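Local structure of hypothetical protein BACOVA_04980 (Bacteroides ovatus, 3UFI) at residues 41-47 with 63-69; 98-102 with 152-156; 208-212 with 223-227. The protein is probably a fimbrial subunit of the FimA-like family that takes part in cell adhesion as a building block of a pilus. All coordinates share one frame; numbering follows the deposited sequence. Where two conformers were deposited one is given.

Interaction 1: residues 41-47 with 63-69; sequences DDRIGVT and YINIQYR
Arg-43 and Arg-69 form a non-hydrogen-bonded antiparallel pair, and their long chains lie on one face of the sheet together with Gln-67. CB of Arg-43 is 3.5 Å from Gln-67 OE1. CG, anti to the carbonyl carbon, lies by the same oxygen, and the bend at chi2 (-67°) keeps CD there too, while NE passes 3.4 Å from Arg-69 CG. At the tip the guanidinium divides its work. NH1 donates to Gln-67 OE1 at 2.7 Å, coming from above the carbonyl plane, and NH2 forms a salt bridge with Asp-41 OD1 at 2.9 Å. The same OD1 receives NE of Arg-69 through its anti lone pair at 2.6 Å, lying in that guanidinium's plane. One carboxylate oxygen thus takes a bond from each arginine, and its negative charge probably helps the two guanidinium groups lie close together.

The other face is apolar: Ile-44 CG1 packs on Tyr-68 CB at 3.7 Å, and Val-46 CG2 meets the Tyr-68 ring obliquely. Backbone bonds join Ile-44 with Tyr-68 and Val-46 with Ile-66. At the latter pair the ladder is interrupted: Asn-65 and Ile-66 both face Val-46, a G1 beta bulge. Asn-65 takes positive phi (50°), which asparagine tolerates well, and its N-H reaches Thr-47 OG1 at 3.0 Å. Gly-45 suits its place because a CB would collide with Asn-65 OD1, an oxygen hydrogen-bonded to Tyr-101 OH.

Strand 95-102 pairs with the far edge of strand 43-51, as strand 75-78 does with strand 66-72. Phe-76 and Ile-17, from strands 75-78 and 16-25, pack against Ile-44 and Tyr-68, and helix 59-62 ends just before Tyr-63.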
ATOM      1  N   ASP A  41      -4.895   3.942 -14.404  1.00 43.87           N
ATOM      2  CA  ASP A  41      -5.248   5.316 -14.023  1.00 42.83           C
ATOM      3  C   ASP A  41      -4.620   5.695 -12.657  1.00 41.09           C
ATOM      4  O   ASP A  41      -5.107   6.613 -12.003  1.00 41.53           O
ATOM      5  CB  ASP A  41      -6.799   5.427 -13.977  1.00 45.44           C
ATOM      6  CG  ASP A  41      -7.384   6.819 -13.738  1.00 52.76           C
ATOM      7  OD1 ASP A  41      -6.977   7.768 -14.451  1.00 50.73           O
ATOM      8  OD2 ASP A  41      -8.255   6.953 -12.839  1.00 56.85           O
ATOM      9  N   ASP A  42      -3.562   4.976 -12.218  1.00 31.81           N
ATOM     10  CA  ASP A  42      -2.931   5.200 -10.909  1.00 29.20           C
ATOM     11  C   ASP A  42      -2.366   6.614 -10.788  1.00 30.44           C
ATOM     12  O   ASP A  42      -1.755   7.130 -11.724  1.00 26.92           O
ATOM     13  CB  ASP A  42      -1.838   4.167 -10.634  1.00 30.02           C
ATOM     14  CG  ASP A  42      -2.359   2.784 -10.250  1.00 35.54           C
ATOM     15  OD1 ASP A  42      -3.605   2.630 -10.070  1.00 34.72           O
ATOM     16  OD2 ASP A  42      -1.535   1.881 -10.073  1.00 34.01           O
ATOM     17  N   ARG A  43      -2.592   7.223  -9.621  1.00 27.53           N
ATOM     18  CA  ARG A  43      -2.214   8.592  -9.325  1.00 26.60           C
ATOM     19  C   ARG A  43      -1.252   8.671  -8.177  1.00 28.92           C
ATOM     20  O   ARG A  43      -1.483   8.083  -7.126  1.00 26.57           O
ATOM     21  CB  ARG A  43      -3.460   9.442  -9.009  1.00 26.48           C
ATOM     22  CG  ARG A  43      -4.654   9.288  -9.943  1.00 30.96           C
ATOM     23  CD  ARG A  43      -4.307   9.823 -11.302  1.00 33.57           C
ATOM     24  NE  ARG A  43      -5.421   9.690 -12.229  1.00 38.66           N
ATOM     25  CZ  ARG A  43      -6.317  10.640 -12.481  1.00 46.09           C
ATOM     26  NH1 ARG A  43      -6.246  11.813 -11.863  1.00 28.99           N
ATOM     27  NH2 ARG A  43      -7.275  10.431 -13.369  1.00 33.00           N
ATOM     28  N   ILE A  44      -0.192   9.476  -8.358  1.00 26.40           N
ATOM     29  CA  ILE A  44       0.811   9.710  -7.318  1.00 24.68           C
ATOM     30  C   ILE A  44       0.902  11.223  -7.028  1.00 28.75           C
ATOM     31  O   ILE A  44       0.539  12.034  -7.874  1.00 27.89           O
ATOM     32  CB  ILE A  44       2.206   9.106  -7.728  1.00 25.97           C
ATOM     33  CG1 ILE A  44       2.806   9.811  -8.990  1.00 24.98           C
ATOM     34  CG2 ILE A  44       2.143   7.551  -7.863  1.00 23.15           C
ATOM     35  CD1 ILE A  44       4.297   9.459  -9.328  1.00 24.62           C
ATOM     36  N   GLY A  45       1.374  11.569  -5.838  1.00 26.63           N
ATOM     37  CA  GLY A  45       1.633  12.946  -5.445  1.00 27.26           C
ATOM     38  C   GLY A  45       3.126  13.116  -5.328  1.00 30.42           C
ATOM     39  O   GLY A  45       3.765  12.291  -4.686  1.00 29.17           O
ATOM     40  N   VAL A  46       3.703  14.124  -5.999  1.00 27.53           N
ATOM     41  CA  VAL A  46       5.160  14.394  -6.052  1.00 25.76           C
ATOM     42  C   VAL A  46       5.471  15.740  -5.366  1.00 30.96           C
ATOM     43  O   VAL A  46       4.853  16.767  -5.657  1.00 28.41           O
ATOM     44  CB  VAL A  46       5.706  14.338  -7.512  1.00 28.74           C
ATOM     45  CG1 VAL A  46       7.206  14.664  -7.569  1.00 27.90           C
ATOM     46  CG2 VAL A  46       5.444  12.955  -8.138  1.00 27.69           C
ATOM     47  N   THR A  47       6.415  15.707  -4.414  1.00 29.99           N
ATOM     48  CA  THR A  47       6.825  16.869  -3.647  1.00 29.77           C
ATOM     49  C   THR A  47       8.336  17.107  -3.799  1.00 33.40           C
ATOM     50  O   THR A  47       9.127  16.175  -3.634  1.00 31.84           O
ATOM     51  CB  THR A  47       6.443  16.661  -2.166  1.00 32.42           C
ATOM     52  OG1 THR A  47       5.039  16.431  -2.079  1.00 32.53           O
ATOM     53  CG2 THR A  47       6.812  17.845  -1.274  1.00 27.10           C
ATOM     54  N   TYR A  63       5.881  23.205  -5.542  1.00 34.63           N
ATOM     55  CA  TYR A  63       5.837  21.824  -5.978  1.00 31.57           C
ATOM     56  C   TYR A  63       5.688  20.875  -4.796  1.00 34.85           C
ATOM     57  O   TYR A  63       6.612  20.152  -4.400  1.00 32.90           O
ATOM     58  CB  TYR A  63       7.051  21.523  -6.848  1.00 30.45           C
ATOM     59  CG  TYR A  63       7.185  22.461  -8.033  1.00 30.00           C
ATOM     60  CD1 TYR A  63       6.097  22.730  -8.864  1.00 30.47           C
ATOM     61  CD2 TYR A  63       8.418  23.025  -8.368  1.00 30.74           C
ATOM     62  CE1 TYR A  63       6.231  23.544  -9.994  1.00 30.26           C
ATOM     63  CE2 TYR A  63       8.565  23.838  -9.498  1.00 31.12           C
ATOM     64  CZ  TYR A  63       7.469  24.087 -10.312  1.00 37.31           C
ATOM     65  OH  TYR A  63       7.603  24.872 -11.433  1.00 39.61           O
ATOM     66  N   ILE A  64       4.476  20.903  -4.238  1.00 30.30           N
ATOM     67  CA  ILE A  64       4.055  20.076  -3.122  1.00 29.47           C
ATOM     68  C   ILE A  64       2.823  19.282  -3.553  1.00 31.80           C
ATOM     69  O   ILE A  64       1.885  19.885  -4.059  1.00 32.51           O
ATOM     70  CB  ILE A  64       3.770  20.957  -1.875  1.00 32.57           C
ATOM     71  CG1 ILE A  64       5.022  21.752  -1.444  1.00 33.49           C
ATOM     72  CG2 ILE A  64       3.196  20.123  -0.716  1.00 30.80           C
ATOM     73  CD1 ILE A  64       4.712  22.925  -0.475  1.00 32.62           C
ATOM     74  N   ASN A  65       2.823  17.940  -3.372  1.00 27.39           N
ATOM     75  CA  ASN A  65       1.663  17.099  -3.680  1.00 26.62           C
ATOM     76  C   ASN A  65       1.105  17.384  -5.105  1.00 28.67           C
ATOM     77  O   ASN A  65      -0.087  17.608  -5.289  1.00 26.14           O
ATOM     78  CB  ASN A  65       0.561  17.341  -2.611  1.00 24.34           C
ATOM     79  CG  ASN A  65      -0.518  16.304  -2.572  1.00 35.34           C
ATOM     80  OD1 ASN A  65      -0.250  15.108  -2.602  1.00 30.65           O
ATOM     81  ND2 ASN A  65      -1.768  16.742  -2.463  1.00 27.12           N
ATOM     82  N   ILE A  66       1.979  17.359  -6.103  1.00 26.80           N
ATOM     83  CA  ILE A  66       1.588  17.588  -7.493  1.00 26.16           C
ATOM     84  C   ILE A  66       1.109  16.255  -8.021  1.00 28.91           C
ATOM     85  O   ILE A  66       1.844  15.287  -7.925  1.00 27.25           O
ATOM     86  CB  ILE A  66       2.744  18.211  -8.341  1.00 28.02           C
ATOM     87  CG1 ILE A  66       3.276  19.530  -7.710  1.00 29.26           C
ATOM     88  CG2 ILE A  66       2.331  18.389  -9.820  1.00 24.80           C
ATOM     89  CD1 ILE A  66       2.235  20.711  -7.477  1.00 31.01           C
ATOM     90  N   GLN A  67      -0.114  16.201  -8.571  1.00 26.87           N
ATOM     91  CA  GLN A  67      -0.663  14.945  -9.074  1.00 25.82           C
ATOM     92  C   GLN A  67      -0.099  14.571 -10.451  1.00 28.66           C
ATOM     93  O   GLN A  67      -0.083  15.395 -11.349  1.00 27.69           O
ATOM     94  CB  GLN A  67      -2.202  15.001  -9.136  1.00 26.64           C
ATOM     95  CG  GLN A  67      -2.805  13.598  -9.360  1.00 25.32           C
ATOM     96  CD  GLN A  67      -4.289  13.588  -9.570  1.00 35.44           C
ATOM     97  OE1 GLN A  67      -4.905  12.539  -9.600  1.00 31.11           O
ATOM     98  NE2 GLN A  67      -4.905  14.738  -9.734  1.00 24.21           N
ATOM     99  N   TYR A  68       0.346  13.313 -10.583  1.00 25.61           N
ATOM    100  CA  TYR A  68       0.826  12.656 -11.800  1.00 24.25           C
ATOM    101  C   TYR A  68      -0.020  11.397 -11.998  1.00 29.01           C
ATOM    102  O   TYR A  68      -0.466  10.793 -11.023  1.00 26.04           O
ATOM    103  CB  TYR A  68       2.337  12.312 -11.735  1.00 23.42           C
ATOM    104  CG  TYR A  68       3.251  13.500 -11.944  1.00 23.60           C
ATOM    105  CD1 TYR A  68       3.418  14.466 -10.951  1.00 25.63           C
ATOM    106  CD2 TYR A  68       3.945  13.667 -13.138  1.00 24.34           C
ATOM    107  CE1 TYR A  68       4.256  15.569 -11.147  1.00 26.91           C
ATOM    108  CE2 TYR A  68       4.767  14.773 -13.352  1.00 25.05           C
ATOM    109  CZ  TYR A  68       4.907  15.728 -12.359  1.00 29.27           C
ATOM    110  OH  TYR A  68       5.756  16.778 -12.557  1.00 31.54           O
ATOM    111  N   ARG A  69      -0.300  11.047 -13.253  1.00 28.67           N
ATOM    112  CA  ARG A  69      -1.088   9.861 -13.582  1.00 29.13           C
ATOM    113  C   ARG A  69      -0.208   8.872 -14.347  1.00 33.04           C
ATOM    114  O   ARG A  69       0.577   9.283 -15.191  1.00 31.90           O
ATOM    115  CB  ARG A  69      -2.310  10.268 -14.428  1.00 32.16           C
ATOM    116  CG  ARG A  69      -3.252   9.126 -14.766  1.00 44.65           C
ATOM    117  CD  ARG A  69      -4.352   9.615 -15.678  1.00 56.16           C
ATOM    118  NE  ARG A  69      -5.163   8.515 -16.201  1.00 64.47           N
ATOM    119  CZ  ARG A  69      -4.891   7.842 -17.318  1.00 80.60           C
ATOM    120  NH1 ARG A  69      -3.804   8.131 -18.032  1.00 56.07           N
ATOM    121  NH2 ARG A  69      -5.694   6.865 -17.724  1.00 73.83           N
TER
HETATM  122  O   HOH W   1      -7.957  14.646 -11.100  1.00 50.59           O

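Interaction 2: residues 98-102 with 152-156; sequences LNAYY and TFDFS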
ATOM      1  N   LEU A  98      13.328  14.651  -3.855  1.00 28.90           N
ATOM      2  CA  LEU A  98      11.898  14.584  -4.148  1.00 28.33           C
ATOM      3  C   LEU A  98      11.292  13.388  -3.485  1.00 32.25           C
ATOM      4  O   LEU A  98      11.933  12.344  -3.413  1.00 33.38           O
ATOM      5  CB  LEU A  98      11.642  14.485  -5.679  1.00 27.58           C
ATOM      6  CG  LEU A  98      11.491  15.783  -6.484  1.00 29.97           C
ATOM      7  CD1 LEU A  98      12.812  16.569  -6.558  1.00 28.51           C
ATOM      8  CD2 LEU A  98      11.025  15.473  -7.900  1.00 30.19           C
ATOM      9  N   ASN A  99      10.056  13.519  -3.012  1.00 28.69           N
ATOM     10  CA  ASN A  99       9.278  12.447  -2.375  0.50 27.92           C
ATOM     11  C   ASN A  99       8.072  12.158  -3.208  1.00 30.48           C
ATOM     12  O   ASN A  99       7.575  13.075  -3.866  1.00 29.28           O
ATOM     13  CB  ASN A  99       8.794  12.836  -0.960  0.50 27.51           C
ATOM     14  CG  ASN A  99       9.848  13.232   0.018  0.50 41.51           C
ATOM     15  OD1 ASN A  99      10.877  12.574   0.168  0.50 34.60           O
ATOM     16  ND2 ASN A  99       9.576  14.295   0.748  0.50 35.99           N
ATOM     17  N   ALA A 100       7.561  10.941  -3.173  1.00 27.28           N
ATOM     18  CA  ALA A 100       6.339  10.644  -3.893  1.00 26.43           C
ATOM     19  C   ALA A 100       5.549   9.602  -3.126  1.00 27.87           C
ATOM     20  O   ALA A 100       6.121   8.862  -2.333  1.00 25.68           O
ATOM     21  CB  ALA A 100       6.652  10.178  -5.316  1.00 26.68           C
ATOM     22  N   TYR A 101       4.222   9.579  -3.317  1.00 26.45           N
ATOM     23  CA  TYR A 101       3.394   8.594  -2.629  1.00 25.21           C
ATOM     24  C   TYR A 101       2.222   8.227  -3.508  1.00 29.62           C
ATOM     25  O   TYR A 101       1.867   8.967  -4.407  1.00 29.75           O
ATOM     26  CB  TYR A 101       2.919   9.128  -1.258  1.00 24.81           C
ATOM     27  CG  TYR A 101       1.786  10.117  -1.402  1.00 24.80           C
ATOM     28  CD1 TYR A 101       2.039  11.462  -1.679  1.00 24.94           C
ATOM     29  CD2 TYR A 101       0.456   9.697  -1.356  1.00 24.49           C
ATOM     30  CE1 TYR A 101       1.001  12.363  -1.878  1.00 24.06           C
ATOM     31  CE2 TYR A 101      -0.591  10.594  -1.563  1.00 25.30           C
ATOM     32  CZ  TYR A 101      -0.313  11.926  -1.825  1.00 30.06           C
ATOM     33  OH  TYR A 101      -1.339  12.815  -2.037  1.00 27.07           O
ATOM     34  N   TYR A 102       1.622   7.087  -3.228  1.00 26.66           N
ATOM     35  CA  TYR A 102       0.430   6.555  -3.875  1.00 24.75           C
ATOM     36  C   TYR A 102      -0.504   6.059  -2.762  1.00 27.99           C
ATOM     37  O   TYR A 102       0.016   5.540  -1.786  1.00 29.03           O
ATOM     38  CB  TYR A 102       0.820   5.401  -4.841  1.00 24.18           C
ATOM     39  CG  TYR A 102      -0.351   4.543  -5.281  1.00 24.19           C
ATOM     40  CD1 TYR A 102      -0.823   3.499  -4.478  1.00 25.61           C
ATOM     41  CD2 TYR A 102      -1.027   4.804  -6.475  1.00 23.34           C
ATOM     42  CE1 TYR A 102      -1.950   2.763  -4.834  1.00 24.45           C
ATOM     43  CE2 TYR A 102      -2.156   4.069  -6.842  1.00 23.13           C
ATOM     44  CZ  TYR A 102      -2.619   3.060  -6.012  1.00 30.62           C
ATOM     45  OH  TYR A 102      -3.706   2.312  -6.376  1.00 33.33           O
ATOM     46  N   THR A 152      13.365   8.374 -11.725  1.00 27.91           N
ATOM     47  CA  THR A 152      12.579   7.188 -11.399  1.00 26.97           C
ATOM     48  C   THR A 152      12.473   7.035  -9.896  1.00 30.55           C
ATOM     49  O   THR A 152      13.486   6.859  -9.221  1.00 30.37           O
ATOM     50  CB  THR A 152      13.157   5.904 -12.010  1.00 29.46           C
ATOM     51  OG1 THR A 152      13.265   6.089 -13.409  1.00 31.30           O
ATOM     52  CG2 THR A 152      12.251   4.658 -11.725  1.00 23.34           C
ATOM     53  N   PHE A 153      11.250   7.054  -9.375  1.00 26.72           N
ATOM     54  CA  PHE A 153      11.036   6.796  -7.965  1.00 26.21           C
ATOM     55  C   PHE A 153      10.981   5.296  -7.709  1.00 30.74           C
ATOM     56  O   PHE A 153      10.384   4.558  -8.506  1.00 30.75           O
ATOM     57  CB  PHE A 153       9.710   7.425  -7.490  1.00 27.42           C
ATOM     58  CG  PHE A 153       9.707   8.923  -7.446  1.00 28.68           C
ATOM     59  CD1 PHE A 153      10.341   9.607  -6.412  1.00 31.22           C
ATOM     60  CD2 PHE A 153       9.046   9.658  -8.418  1.00 30.97           C
ATOM     61  CE1 PHE A 153      10.335  11.003  -6.369  1.00 31.72           C
ATOM     62  CE2 PHE A 153       9.010  11.057  -8.355  1.00 34.00           C
ATOM     63  CZ  PHE A 153       9.668  11.719  -7.338  1.00 31.95           C
ATOM     64  N   ASP A 154      11.604   4.843  -6.617  1.00 27.24           N
ATOM     65  CA  ASP A 154      11.525   3.444  -6.202  0.50 26.78           C
ATOM     66  C   ASP A 154      10.560   3.353  -5.020  1.00 29.73           C
ATOM     67  O   ASP A 154      10.935   3.654  -3.884  1.00 30.44           O
ATOM     68  CB  ASP A 154      12.895   2.834  -5.856  0.50 29.44           C
ATOM     69  CG  ASP A 154      12.807   1.333  -5.616  0.50 38.84           C
ATOM     70  OD1 ASP A 154      11.947   0.677  -6.256  0.50 37.37           O
ATOM     71  OD2 ASP A 154      13.584   0.818  -4.782  0.50 46.68           O
ATOM     72  N   PHE A 155       9.303   3.011  -5.296  1.00 26.88           N
ATOM     73  CA  PHE A 155       8.253   2.929  -4.279  1.00 25.81           C
ATOM     74  C   PHE A 155       8.288   1.617  -3.520  1.00 29.09           C
ATOM     75  O   PHE A 155       8.574   0.565  -4.085  1.00 28.36           O
ATOM     76  CB  PHE A 155       6.862   3.095  -4.912  1.00 26.10           C
ATOM     77  CG  PHE A 155       6.549   4.449  -5.507  1.00 27.28           C
ATOM     78  CD1 PHE A 155       6.820   4.719  -6.847  1.00 29.48           C
ATOM     79  CD2 PHE A 155       5.874   5.415  -4.761  1.00 27.85           C
ATOM     80  CE1 PHE A 155       6.450   5.942  -7.426  1.00 29.01           C
ATOM     81  CE2 PHE A 155       5.513   6.643  -5.336  1.00 30.60           C
ATOM     82  CZ  PHE A 155       5.808   6.899  -6.662  1.00 28.77           C
ATOM     83  N   SER A 156       7.978   1.689  -2.232  1.00 26.96           N
ATOM     84  CA  SER A 156       7.825   0.513  -1.369  1.00 26.41           C
ATOM     85  C   SER A 156       6.438   0.502  -0.802  1.00 29.05           C
ATOM     86  O   SER A 156       5.932   1.563  -0.470  1.00 29.57           O
ATOM     87  CB  SER A 156       8.829   0.534  -0.220  1.00 28.04           C
ATOM     88  OG  SER A 156      10.118   0.209  -0.692  1.00 42.44           O
TER
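Ala-100 sits squarely on Phe-153: its CB lies 3.7 Å from the ring centroid and only 1° off the ring normal, a CH-pi contact over the middle of the face. Every ring carbon is therefore about equally far from the methyl; alanine fits because it offers this one carbon and nothing beyond it to crowd the two phenylalanine rings that meet here. Leu-98 comes to the Phe-153 ring from another side. The two side chains cross at about a right angle, with Leu-98 CB 3.8 Å from CZ, while Leu-98 O lies near the ring plane at the edge, 3.6 Å from CE1.

Phe-155, two residues on, is turned differently towards the same alanine. Its CZ approaches Ala-100 CB obliquely at 3.6 Å, and its edge faces the backbone, with Tyr-101 N close to the ring plane. In both phenylalanines CG stands anti to the carbonyl carbon (chi1 -70° in Phe-153), which directs both rings from the strand into the contact. Trp-38 meets Phe-155 edge-to-face, and Val-46 and Ile-17 touch Phe-153.

No hydrogen bond joins the segments: their axes approach to 8.2 Å with their directions 49° apart, a spacing filled by side chains. The sheet curls so that strands 95-102 and 150-156, not neighbours in it, face each other across a core, consistent with a transthyretin-like beta-sandwich.

Interaction 3: residues 208-212 with 223-227; sequences ELSMD and ASIIL
The two segments are extended and run in nearly opposite directions, 151° apart end to end, yet too far from each other to pair: the CA atoms of Met-211 and Ala-223 are 8.6 Å apart. Each instead bonds through its backbone to other chain parts, Leu-209 and Met-211 to Leu-181 and Val-179, and Ala-223 and Ile-225 to Leu-164 and Ile-162. Alternate side chains fill the space between. Extended segments thus face each other through apolar side chains, as in a beta-sandwich; the backbone partners suggest, without proving, a second such domain in this fimbrillin-like chain.

Ile-225 meets both partners, one branch each. Its CG1 lies 3.6 Å from Met-211 CE, and its CG2 is 4.0 Å from Leu-209 CD1, the Leu-209 and Ile-225 side chains sliding past each other in opposite directions. Replacing Ile-225 by an alanine would probably open a gap between Leu-209 and Met-211 and set the Met-211 methyl free to turn. Met-211, present as selenomethionine, bends at its last torsion (chi3 -68°), which places CE 4.1 Å from Ala-223 CB. A flexible unbranched chain suits this reach, and the small Ala-223 suits its receiving end.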
ATOM      1  N   GLU A 208     -13.667  -5.173  14.967  1.00 33.58           N
ATOM      2  CA  GLU A 208     -14.046  -6.300  14.146  1.00 32.63           C
ATOM      3  C   GLU A 208     -13.912  -5.958  12.683  1.00 34.83           C
ATOM      4  O   GLU A 208     -14.459  -4.956  12.240  1.00 35.80           O
ATOM      5  CB  GLU A 208     -15.493  -6.715  14.470  1.00 35.05           C
ATOM      6  CG  GLU A 208     -15.919  -8.051  13.883  1.00 48.11           C
ATOM      7  CD  GLU A 208     -17.381  -8.361  14.149  1.00 71.72           C
ATOM      8  OE1 GLU A 208     -17.717  -8.692  15.311  1.00 69.17           O
ATOM      9  OE2 GLU A 208     -18.199  -8.230  13.207  1.00 57.56           O
ATOM     10  N   LEU A 209     -13.184  -6.788  11.936  1.00 29.51           N
ATOM     11  CA  LEU A 209     -13.067  -6.677  10.492  1.00 29.90           C
ATOM     12  C   LEU A 209     -13.722  -7.939   9.924  1.00 34.41           C
ATOM     13  O   LEU A 209     -13.466  -9.033  10.428  1.00 35.44           O
ATOM     14  CB  LEU A 209     -11.585  -6.501  10.054  1.00 29.64           C
ATOM     15  CG  LEU A 209     -11.306  -6.423   8.555  1.00 34.95           C
ATOM     16  CD1 LEU A 209     -10.211  -5.412   8.258  1.00 35.27           C
ATOM     17  CD2 LEU A 209     -10.940  -7.802   7.982  1.00 36.75           C
ATOM     18  N   SER A 210     -14.603  -7.795   8.933  1.00 30.57           N
ATOM     19  CA  SER A 210     -15.274  -8.960   8.355  1.00 31.04           C
ATOM     20  C   SER A 210     -15.294  -8.891   6.849  1.00 35.33           C
ATOM     21  O   SER A 210     -15.315  -7.802   6.277  1.00 34.30           O
ATOM     22  CB  SER A 210     -16.689  -9.137   8.905  1.00 34.41           C
ATOM     23  OG  SER A 210     -17.567  -8.087   8.548  1.00 45.27           O
HETATM   24  N   MSE A 211     -15.225 -10.057   6.202  1.00 32.34           N
HETATM   25  CA  MSE A 211     -15.208 -10.150   4.738  1.00 31.90           C
HETATM   26  C   MSE A 211     -15.929 -11.378   4.267  1.00 36.15           C
HETATM   27  O   MSE A 211     -15.782 -12.430   4.880  1.00 36.06           O
HETATM   28  CB  MSE A 211     -13.758 -10.270   4.189  1.00 32.38           C
HETATM   29  CG  MSE A 211     -12.796  -9.171   4.546  1.00 37.42           C
HETATM   30 SE   MSE A 211     -10.988  -9.739   4.048  0.75 42.50          SE
HETATM   31  CE  MSE A 211     -10.759 -11.198   5.395  1.00 41.17           C
ATOM     32  N   ASP A 212     -16.572 -11.292   3.110  1.00 34.30           N
ATOM     33  CA  ASP A 212     -17.152 -12.452   2.452  1.00 35.73           C
ATOM     34  C   ASP A 212     -16.098 -13.019   1.512  1.00 40.13           C
ATOM     35  O   ASP A 212     -15.548 -12.260   0.722  1.00 40.70           O
ATOM     36  CB  ASP A 212     -18.441 -12.083   1.704  1.00 39.03           C
ATOM     37  CG  ASP A 212     -19.561 -11.679   2.641  1.00 51.27           C
ATOM     38  OD1 ASP A 212     -19.929 -12.488   3.502  1.00 53.30           O
ATOM     39  OD2 ASP A 212     -20.055 -10.549   2.517  1.00 64.61           O
ATOM     40  N   ALA A 223      -7.491 -15.186   1.453  1.00 36.00           N
ATOM     41  CA  ALA A 223      -7.984 -13.863   1.805  1.00 35.65           C
ATOM     42  C   ALA A 223      -6.797 -12.991   2.186  1.00 36.63           C
ATOM     43  O   ALA A 223      -5.966 -13.417   2.980  1.00 36.09           O
ATOM     44  CB  ALA A 223      -8.957 -13.956   2.964  1.00 36.66           C
ATOM     45  N   SER A 224      -6.682 -11.799   1.613  1.00 32.30           N
ATOM     46  CA  SER A 224      -5.576 -10.927   2.009  1.00 31.52           C
ATOM     47  C   SER A 224      -6.140  -9.686   2.660  1.00 33.66           C
ATOM     48  O   SER A 224      -7.167  -9.171   2.229  1.00 33.96           O
ATOM     49  CB  SER A 224      -4.668 -10.597   0.833  1.00 35.10           C
ATOM     50  OG  SER A 224      -5.149  -9.486   0.100  1.00 45.08           O
ATOM     51  N   ILE A 225      -5.523  -9.259   3.753  1.00 29.40           N
ATOM     52  CA  ILE A 225      -5.967  -8.087   4.489  1.00 28.96           C
ATOM     53  C   ILE A 225      -4.818  -7.103   4.575  1.00 31.03           C
ATOM     54  O   ILE A 225      -3.799  -7.405   5.200  1.00 29.98           O
ATOM     55  CB  ILE A 225      -6.518  -8.452   5.920  1.00 31.99           C
ATOM     56  CG1 ILE A 225      -7.627  -9.512   5.867  1.00 33.93           C
ATOM     57  CG2 ILE A 225      -7.007  -7.221   6.680  1.00 30.77           C
ATOM     58  CD1 ILE A 225      -7.259 -10.785   6.490  1.00 42.52           C
ATOM     59  N   ILE A 226      -4.986  -5.921   3.976  1.00 28.34           N
ATOM     60  CA  ILE A 226      -4.001  -4.846   4.123  1.00 27.89           C
ATOM     61  C   ILE A 226      -4.391  -4.055   5.390  1.00 31.76           C
ATOM     62  O   ILE A 226      -5.544  -3.663   5.542  1.00 31.72           O
ATOM     63  CB  ILE A 226      -3.870  -3.952   2.857  1.00 29.95           C
ATOM     64  CG1 ILE A 226      -3.197  -4.723   1.715  1.00 29.65           C
ATOM     65  CG2 ILE A 226      -3.106  -2.645   3.178  1.00 28.36           C
ATOM     66  CD1 ILE A 226      -3.025  -3.904   0.387  1.00 30.49           C
ATOM     67  N   LEU A 227      -3.433  -3.848   6.294  1.00 29.43           N
ATOM     68  CA  LEU A 227      -3.619  -3.160   7.572  1.00 30.45           C
ATOM     69  C   LEU A 227      -2.523  -2.171   7.811  1.00 32.20           C
ATOM     70  O   LEU A 227      -1.472  -2.280   7.190  1.00 31.92           O
ATOM     71  CB  LEU A 227      -3.526  -4.198   8.738  1.00 31.92           C
ATOM     72  CG  LEU A 227      -4.626  -5.215   8.942  1.00 38.67           C
ATOM     73  CD1 LEU A 227      -4.238  -6.165  10.027  1.00 39.45           C
ATOM     74  CD2 LEU A 227      -5.945  -4.542   9.339  1.00 42.82           C
TER

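In the fold
From the N terminus, interaction 1 comes first: it brings 63-69 back against 41-47 and closes a loop of 15 residues that contains helix 59-62. Interaction 2 opens only later, at 98-102, and spans 49 residues that include strand 138-146 before reaching 152-156. Interaction 3 closes ten residues, between 212 and 223. The three stand in series; none nests in or crosses another. Interactions 1 and 2 adjoin, their centres 10 Å apart, because strands 43-51 and 95-102 are antiparallel neighbours: one contact builds the sheet, the other packs across it. Interaction 3, about 28 Å from interaction 1 between centres, joins two extended arms of the region between strands 197-198 and 230-231, beyond the chain's centre.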